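Local structure of NikO protein (Streptomyces tendae, 4FQD) at residues 17-22 with 451-456; 400-405 with 424-429. The protein acts as an enolpyruvyl transferase that is essential in the biosynthesis of the antibiotic nikkomycin. The protein carries 4 engineered substitutions. All coordinates share one frame; numbering follows the deposited sequence.

Contact 1 (17-22 with 451-456); sequences EIHGGN and DIRHTT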
ATOM      1  N   GLU A  17      34.421  11.414   0.652  1.00 23.93           N
ATOM      2  CA  GLU A  17      34.704  11.494   2.078  1.00 18.92           C
ATOM      3  C   GLU A  17      33.764  12.498   2.733  1.00 22.42           C
ATOM      4  O   GLU A  17      33.909  13.708   2.556  1.00 23.69           O
ATOM      5  CB  GLU A  17      36.164  11.884   2.315  1.00 23.47           C
ATOM      6  CG  GLU A  17      36.599  11.821   3.770  1.00 30.53           C
ATOM      7  CD  GLU A  17      38.084  12.069   3.943  1.00 38.25           C
ATOM      8  OE1 GLU A  17      38.886  11.221   3.493  1.00 37.48           O
ATOM      9  OE2 GLU A  17      38.451  13.112   4.523  1.00 38.12           O
ATOM     10  N   ILE A  18      32.796  11.986   3.487  1.00 19.38           N
ATOM     11  CA  ILE A  18      31.751  12.822   4.065  1.00 19.72           C
ATOM     12  C   ILE A  18      31.964  13.103   5.551  1.00 17.76           C
ATOM     13  O   ILE A  18      32.141  12.184   6.350  1.00 16.73           O
ATOM     14  CB  ILE A  18      30.355  12.189   3.874  1.00 18.41           C
ATOM     15  CG1 ILE A  18      30.091  11.906   2.394  1.00 16.05           C
ATOM     16  CG2 ILE A  18      29.274  13.091   4.449  1.00 14.82           C
ATOM     17  CD1 ILE A  18      30.054  10.434   2.052  1.00 14.46           C
ATOM     18  N   HIS A  19      31.946  14.382   5.909  1.00 22.69           N
ATOM     19  CA  HIS A  19      31.977  14.792   7.307  1.00 21.34           C
ATOM     20  C   HIS A  19      30.670  15.489   7.662  1.00 16.77           C
ATOM     21  O   HIS A  19      30.546  16.706   7.521  1.00 17.34           O
ATOM     22  CB  HIS A  19      33.158  15.725   7.576  1.00 22.97           C
ATOM     23  CG  HIS A  19      34.496  15.078   7.398  1.00 33.04           C
ATOM     24  ND1 HIS A  19      35.198  15.131   6.214  1.00 34.61           N
ATOM     25  CD2 HIS A  19      35.261  14.361   8.256  1.00 25.18           C
ATOM     26  CE1 HIS A  19      36.338  14.478   6.350  1.00 33.38           C
ATOM     27  NE2 HIS A  19      36.401  14.000   7.580  1.00 25.65           N
ATOM     28  N   GLY A  20      29.693  14.712   8.116  1.00 14.75           N
ATOM     29  CA  GLY A  20      28.382  15.247   8.431  1.00 17.10           C
ATOM     30  C   GLY A  20      28.321  15.907   9.794  1.00 18.02           C
ATOM     31  O   GLY A  20      29.307  15.931  10.530  1.00 18.95           O
ATOM     32  N   GLY A  21      27.151  16.441  10.132  1.00 16.32           N
ATOM     33  CA  GLY A  21      26.962  17.125  11.397  1.00 19.59           C
ATOM     34  C   GLY A  21      26.851  18.625  11.211  1.00 19.70           C
ATOM     35  O   GLY A  21      26.571  19.361  12.157  1.00 21.73           O
ATOM     36  N   ASN A  22      27.075  19.079   9.983  1.00 16.89           N
ATOM     37  CA  ASN A  22      26.981  20.496   9.664  1.00 18.26           C
ATOM     38  C   ASN A  22      25.622  20.859   9.076  1.00 19.20           C
ATOM     39  O   ASN A  22      25.072  20.123   8.257  1.00 22.21           O
ATOM     40  CB  ASN A  22      28.099  20.905   8.703  1.00 16.11           C
ATOM     41  CG  ASN A  22      29.478  20.631   9.267  1.00 22.89           C
ATOM     42  OD1 ASN A  22      29.966  21.363  10.127  1.00 27.54           O
ATOM     43  ND2 ASN A  22      30.118  19.573   8.780  1.00 21.62           N
ATOM     44  N   ASP A 451      30.349  19.243   4.038  1.00 18.54           N
ATOM     45  CA  ASP A 451      31.764  18.906   3.970  1.00 20.19           C
ATOM     46  C   ASP A 451      31.962  17.581   3.242  1.00 17.91           C
ATOM     47  O   ASP A 451      32.067  16.526   3.866  1.00 19.36           O
ATOM     48  CB  ASP A 451      32.374  18.845   5.372  1.00 22.02           C
ATOM     49  CG  ASP A 451      33.887  18.728   5.346  1.00 27.72           C
ATOM     50  OD1 ASP A 451      34.487  18.978   4.279  1.00 34.85           O
ATOM     51  OD2 ASP A 451      34.477  18.397   6.395  1.00 32.36           O
ATOM     52  N   ILE A 452      32.005  17.648   1.915  1.00 18.66           N
ATOM     53  CA  ILE A 452      32.201  16.464   1.086  1.00 21.28           C
ATOM     54  C   ILE A 452      33.480  16.606   0.270  1.00 20.00           C
ATOM     55  O   ILE A 452      33.685  17.613  -0.408  1.00 20.71           O
ATOM     56  CB  ILE A 452      31.014  16.242   0.132  1.00 19.67           C
ATOM     57  CG1 ILE A 452      29.689  16.351   0.892  1.00 14.74           C
ATOM     58  CG2 ILE A 452      31.133  14.891  -0.565  1.00 14.78           C
ATOM     59  CD1 ILE A 452      28.468  16.245   0.011  1.00 15.90           C
ATOM     60  N   ARG A 453      34.339  15.595   0.339  1.00 24.90           N
ATOM     61  CA  ARG A 453      35.638  15.650  -0.321  1.00 23.24           C
ATOM     62  C   ARG A 453      35.824  14.491  -1.297  1.00 25.39           C
ATOM     63  O   ARG A 453      35.358  13.380  -1.049  1.00 21.02           O
ATOM     64  CB  ARG A 453      36.754  15.640   0.724  1.00 26.94           C
ATOM     65  CG  ARG A 453      36.557  16.656   1.837  1.00 39.09           C
ATOM     66  CD  ARG A 453      37.532  16.437   2.981  1.00 35.31           C
ATOM     67  NE  ARG A 453      37.208  17.279   4.129  1.00 38.33           N
ATOM     68  CZ  ARG A 453      37.874  17.268   5.278  1.00 48.74           C
ATOM     69  NH1 ARG A 453      38.909  16.455   5.439  1.00 46.59           N
ATOM     70  NH2 ARG A 453      37.505  18.069   6.268  1.00 47.59           N
ATOM     71  N   HIS A 454      36.505  14.760  -2.407  1.00 26.03           N
ATOM     72  CA  HIS A 454      36.814  13.725  -3.389  1.00 24.76           C
ATOM     73  C   HIS A 454      38.166  13.086  -3.090  1.00 28.25           C
ATOM     74  O   HIS A 454      39.204  13.740  -3.179  1.00 37.68           O
ATOM     75  CB  HIS A 454      36.815  14.305  -4.805  1.00 21.61           C
ATOM     76  CG  HIS A 454      35.456  14.696  -5.300  1.00 24.62           C
ATOM     77  ND1 HIS A 454      34.646  13.836  -6.007  1.00 25.65           N
ATOM     78  CD2 HIS A 454      34.770  15.858  -5.192  1.00 29.09           C
ATOM     79  CE1 HIS A 454      33.517  14.448  -6.312  1.00 22.95           C
ATOM     80  NE2 HIS A 454      33.565  15.678  -5.829  1.00 26.16           N
ATOM     81  N   THR A 455      38.149  11.805  -2.733  1.00 25.46           N
ATOM     82  CA  THR A 455      39.376  11.086  -2.411  1.00 30.63           C
ATOM     83  C   THR A 455      39.503   9.811  -3.235  1.00 30.15           C
ATOM     84  O   THR A 455      38.826   9.645  -4.251  1.00 29.07           O
ATOM     85  CB  THR A 455      39.440  10.715  -0.917  1.00 33.70           C
ATOM     86  OG1 THR A 455      38.318   9.891  -0.579  1.00 37.91           O
ATOM     87  CG2 THR A 455      39.423  11.967  -0.052  1.00 34.06           C
ATOM     88  N   THR A 456      40.379   8.914  -2.792  1.00 38.03           N
ATOM     89  CA  THR A 456      40.573   7.634  -3.462  1.00 43.08           C
ATOM     90  C   THR A 456      40.652   6.508  -2.432  1.00 49.55           C
ATOM     91  O   THR A 456      41.003   6.737  -1.274  1.00 52.97           O
ATOM     92  CB  THR A 456      41.845   7.639  -4.336  1.00 38.34           C
ATOM     93  OG1 THR A 456      42.035   8.941  -4.901  1.00 41.47           O
ATOM     94  CG2 THR A 456      41.730   6.618  -5.459  1.00 44.54           C
TER
HETATM   95  O   HOH W   1      28.768  18.177   6.516  1.00 22.36           O
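Glu17 and Arg453 face each other as an antiparallel hydrogen-bonded pair. Glu17 N donates almost straight (176°) to Arg453 O at 2.8 Å, and Arg453 N returns a more bent bond to Glu17 O at 2.9 Å. A longer salt bridge joins their ends, Glu17 OE2 to Arg453 NH1 at 3.5 Å, while Glu17 OE1 pairs with Arg425 of the next strand. Asp451 supplies the second carboxylate: its OD1 accepts from Arg453 NE at 3.2 Å, close to the guanidinium plane, and its OD2 lies 3.0 Å from NH2 in a salt bridge with weak hydrogen-bond geometry. Arginine suits this place because its flat head can meet two acids at once. With CG beside its backbone N (chi1 -50°) and its chain extended to NE, Arg453 brings one face of its guanidinium against His19, whose CE1 is 3.4 Å from Arg453 CZ; the planes are inclined by 40°, well short of a parallel stack. Were Asp451 an alanine, the guanidinium of Arg453 would probably lose its in-plane acceptor and one of its two acid partners, and be freer to swing away from the imidazole. Further along, His19 N binds Asp451 O, and a water bridges His19 O, Asn22 ND2 and Asp451 N. On the opposite face the contact is apolar: Ile18 CG1 meets Ile452 CG2 at 4.3 Å, branched residues fitting a buried strand surface. Ile18 packs on Leu416 and Ala419 of helix 409-419, and Ile452 on Val442, Leu445 and Val446 of helix 441-447, with strand 451-456 at the sheet's margin within this chain.

Contact 2 (400-405 with 424-429); sequences PGTDLR and GRTTLR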
ATOM      1  N   PRO A 400      29.092   6.709  12.721  1.00 19.02           N
ATOM      2  CA  PRO A 400      30.168   7.174  11.844  1.00 20.78           C
ATOM      3  C   PRO A 400      31.199   6.081  11.576  1.00 21.64           C
ATOM      4  O   PRO A 400      31.134   5.006  12.172  1.00 15.91           O
ATOM      5  CB  PRO A 400      30.807   8.285  12.671  1.00 17.87           C
ATOM      6  CG  PRO A 400      30.679   7.786  14.076  1.00 19.83           C
ATOM      7  CD  PRO A 400      29.392   6.986  14.138  1.00 19.22           C
ATOM      8  N   GLY A 401      32.142   6.362  10.680  1.00 22.79           N
ATOM      9  CA  GLY A 401      33.233   5.446  10.399  1.00 19.51           C
ATOM     10  C   GLY A 401      32.838   4.239   9.571  1.00 23.12           C
ATOM     11  O   GLY A 401      33.408   3.160   9.726  1.00 23.77           O
ATOM     12  N   THR A 402      31.865   4.420   8.685  1.00 19.80           N
ATOM     13  CA  THR A 402      31.399   3.331   7.834  1.00 22.51           C
ATOM     14  C   THR A 402      31.817   3.524   6.380  1.00 20.72           C
ATOM     15  O   THR A 402      32.195   4.622   5.971  1.00 18.35           O
ATOM     16  CB  THR A 402      29.867   3.188   7.894  1.00 26.31           C
ATOM     17  OG1 THR A 402      29.254   4.420   7.496  1.00 21.51           O
ATOM     18  CG2 THR A 402      29.418   2.836   9.305  1.00 19.51           C
ATOM     19  N   ASP A 403      31.747   2.445   5.607  1.00 27.03           N
ATOM     20  CA  ASP A 403      32.024   2.497   4.175  1.00 23.32           C
ATOM     21  C   ASP A 403      30.783   2.112   3.383  1.00 22.86           C
ATOM     22  O   ASP A 403      30.457   0.931   3.256  1.00 26.56           O
ATOM     23  CB  ASP A 403      33.180   1.567   3.808  1.00 26.26           C
ATOM     24  CG  ASP A 403      34.510   2.056   4.332  1.00 41.99           C
ATOM     25  OD1 ASP A 403      35.036   3.050   3.787  1.00 50.88           O
ATOM     26  OD2 ASP A 403      35.037   1.442   5.282  1.00 51.53           O
ATOM     27  N   LEU A 404      30.097   3.114   2.847  1.00 16.13           N
ATOM     28  CA  LEU A 404      28.839   2.887   2.144  1.00 20.78           C
ATOM     29  C   LEU A 404      29.040   2.676   0.647  1.00 20.49           C
ATOM     30  O   LEU A 404      29.810   3.387   0.004  1.00 20.41           O
ATOM     31  CB  LEU A 404      27.872   4.048   2.390  1.00 18.79           C
ATOM     32  CG  LEU A 404      26.915   3.933   3.581  1.00 20.37           C
ATOM     33  CD1 LEU A 404      27.644   3.557   4.856  1.00 16.12           C
ATOM     34  CD2 LEU A 404      26.158   5.233   3.777  1.00 21.15           C
ATOM     35  N   ARG A 405      28.339   1.689   0.100  1.00 18.51           N
ATOM     36  CA  ARG A 405      28.389   1.419  -1.331  1.00 19.34           C
ATOM     37  C   ARG A 405      27.034   1.679  -1.977  1.00 19.52           C
ATOM     38  O   ARG A 405      26.019   1.120  -1.560  1.00 16.03           O
ATOM     39  CB  ARG A 405      28.825  -0.024  -1.595  1.00 26.40           C
ATOM     40  CG  ARG A 405      28.779  -0.414  -3.064  1.00 45.45           C
ATOM     41  CD  ARG A 405      29.081  -1.889  -3.262  1.00 45.06           C
ATOM     42  NE  ARG A 405      28.992  -2.277  -4.667  1.00 63.46           N
ATOM     43  CZ  ARG A 405      29.985  -2.145  -5.540  1.00 69.57           C
ATOM     44  NH1 ARG A 405      31.142  -1.628  -5.154  1.00 64.58           N
ATOM     45  NH2 ARG A 405      29.820  -2.523  -6.801  1.00 58.99           N
ATOM     46  N   GLY A 424      30.238  12.652  12.016  1.00 19.62           N
ATOM     47  CA  GLY A 424      31.491  11.930  11.904  1.00 15.55           C
ATOM     48  C   GLY A 424      31.890  11.702  10.460  1.00 17.06           C
ATOM     49  O   GLY A 424      31.340  12.326   9.552  1.00 18.10           O
ATOM     50  N   ARG A 425      32.843  10.801  10.243  1.00 18.68           N
ATOM     51  CA  ARG A 425      33.334  10.529   8.898  1.00 20.36           C
ATOM     52  C   ARG A 425      32.647   9.319   8.273  1.00 21.05           C
ATOM     53  O   ARG A 425      32.478   8.283   8.918  1.00 21.86           O
ATOM     54  CB  ARG A 425      34.851  10.327   8.906  1.00 21.59           C
ATOM     55  CG  ARG A 425      35.508  10.538   7.548  1.00 27.85           C
ATOM     56  CD  ARG A 425      37.000  10.243   7.597  1.00 33.18           C
ATOM     57  NE  ARG A 425      37.285   8.825   7.408  1.00 40.50           N
ATOM     58  CZ  ARG A 425      37.767   8.302   6.285  1.00 49.75           C
ATOM     59  NH1 ARG A 425      38.030   9.082   5.244  1.00 48.57           N
ATOM     60  NH2 ARG A 425      37.993   6.997   6.202  1.00 39.54           N
ATOM     61  N   THR A 426      32.253   9.463   7.012  1.00 18.52           N
ATOM     62  CA  THR A 426      31.639   8.374   6.263  1.00 15.89           C
ATOM     63  C   THR A 426      32.152   8.389   4.827  1.00 18.92           C
ATOM     64  O   THR A 426      32.282   9.451   4.218  1.00 21.95           O
ATOM     65  CB  THR A 426      30.101   8.494   6.246  1.00 16.62           C
ATOM     66  OG1 THR A 426      29.609   8.570   7.591  1.00 19.64           O
ATOM     67  CG2 THR A 426      29.471   7.297   5.548  1.00 12.87           C
ATOM     68  N   THR A 427      32.451   7.211   4.292  1.00 13.36           N
ATOM     69  CA  THR A 427      32.881   7.103   2.905  1.00 20.58           C
ATOM     70  C   THR A 427      31.780   6.499   2.043  1.00 22.53           C
ATOM     71  O   THR A 427      31.065   5.594   2.474  1.00 19.26           O
ATOM     72  CB  THR A 427      34.163   6.264   2.768  1.00 20.20           C
ATOM     73  OG1 THR A 427      33.956   4.975   3.355  1.00 27.17           O
ATOM     74  CG2 THR A 427      35.327   6.952   3.465  1.00 22.62           C
ATOM     75  N   LEU A 428      31.646   7.013   0.825  1.00 26.49           N
ATOM     76  CA  LEU A 428      30.651   6.520  -0.117  1.00 18.83           C
ATOM     77  C   LEU A 428      31.278   6.296  -1.488  1.00 21.14           C
ATOM     78  O   LEU A 428      31.895   7.201  -2.051  1.00 23.34           O
ATOM     79  CB  LEU A 428      29.487   7.507  -0.231  1.00 15.94           C
ATOM     80  CG  LEU A 428      28.399   7.168  -1.253  1.00 19.13           C
ATOM     81  CD1 LEU A 428      27.712   5.855  -0.900  1.00 11.32           C
ATOM     82  CD2 LEU A 428      27.387   8.298  -1.353  1.00 16.95           C
ATOM     83  N   ARG A 429      31.124   5.088  -2.021  1.00 20.26           N
ATOM     84  CA  ARG A 429      31.629   4.785  -3.357  1.00 26.53           C
ATOM     85  C   ARG A 429      30.508   4.430  -4.326  1.00 26.11           C
ATOM     86  O   ARG A 429      29.343   4.341  -3.932  1.00 20.34           O
ATOM     87  CB  ARG A 429      32.684   3.678  -3.317  1.00 20.20           C
ATOM     88  CG  ARG A 429      32.240   2.383  -2.669  1.00 32.21           C
ATOM     89  CD  ARG A 429      33.394   1.395  -2.655  1.00 41.17           C
ATOM     90  NE  ARG A 429      33.033   0.116  -2.057  1.00 58.49           N
ATOM     91  CZ  ARG A 429      33.211  -0.188  -0.776  1.00 62.90           C
ATOM     92  NH1 ARG A 429      33.747   0.698   0.051  1.00 59.52           N
ATOM     93  NH2 ARG A 429      32.854  -1.381  -0.322  1.00 59.90           N
TER
HETATM   94  O   HOH W   2      32.735   3.408   0.642  1.00 22.48           O
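Leu428 turns its CG anti to the backbone N (chi1 176°), which lays CD1 against Leu404 CB at 3.8 Å on the buried face of the sheet. Arg429, on the reverse face, has CG between its backbone N and carbonyl carbon (chi1 56°); the extended chain then leans across the neighbouring strand until one face of the guanidinium covers Arg405 CB. The aliphatic part of one arginine thus serves as a platform for the other, although Arg405 NH1 and Arg429 NE, at 4.0 Å, bring like charges together and probably cost some energy. Beside Leu404, Thr402 and Thr426 run side by side, with Thr402 OG1 3.5 Å from Thr426 CG2; beta-branched threonine suits an extended strand. The backbones form a parallel ladder: Thr427 N gives a nearly straight bond to Thr402 O at 3.1 Å, Leu404 N reaches Thr427 O at 2.7 Å, and Arg429 N reaches Leu404 O at 3.0 Å. A water also donates to Leu404 O. At the loop end Gly401 N binds Arg425 O at 2.6 Å, its positive phi being easy for a residue without CB. Pro400 CB lies only 3.8 Å from Gly424 CA, where any side chain on the glycine would collide with the proline. Leu404 and Leu428 both rest on Leu415 of helix 409-419, and Leu404 also touches Leu378 of helix 372-378. Two parallel neighbouring strands joined through a helix packed on their apolar face make a beta-alpha-beta crossover, a building element of the inverse beta/alpha barrel of this transferase family.

From the N terminus the chain first lays down strand 14-19, then passes through more than 400 residues before strand 451-456 returns beside it, so contact 1 closes a loop spanning nearly the whole protein. Contact 2 is nested inside that loop and closes a far shorter one, around helix 409-419. Both belong to one four-stranded mixed sheet, ordered 402-405, 425-429, 14-19, 451-456, and their centres are about 9 Å apart. The N-terminal strand is the seam: Ile18 N probably bonds to Thr426 O at 2.7 Å, and Ile18 packs on Leu428. The beginning of the chain is thereby held between two strands from its C-terminal end.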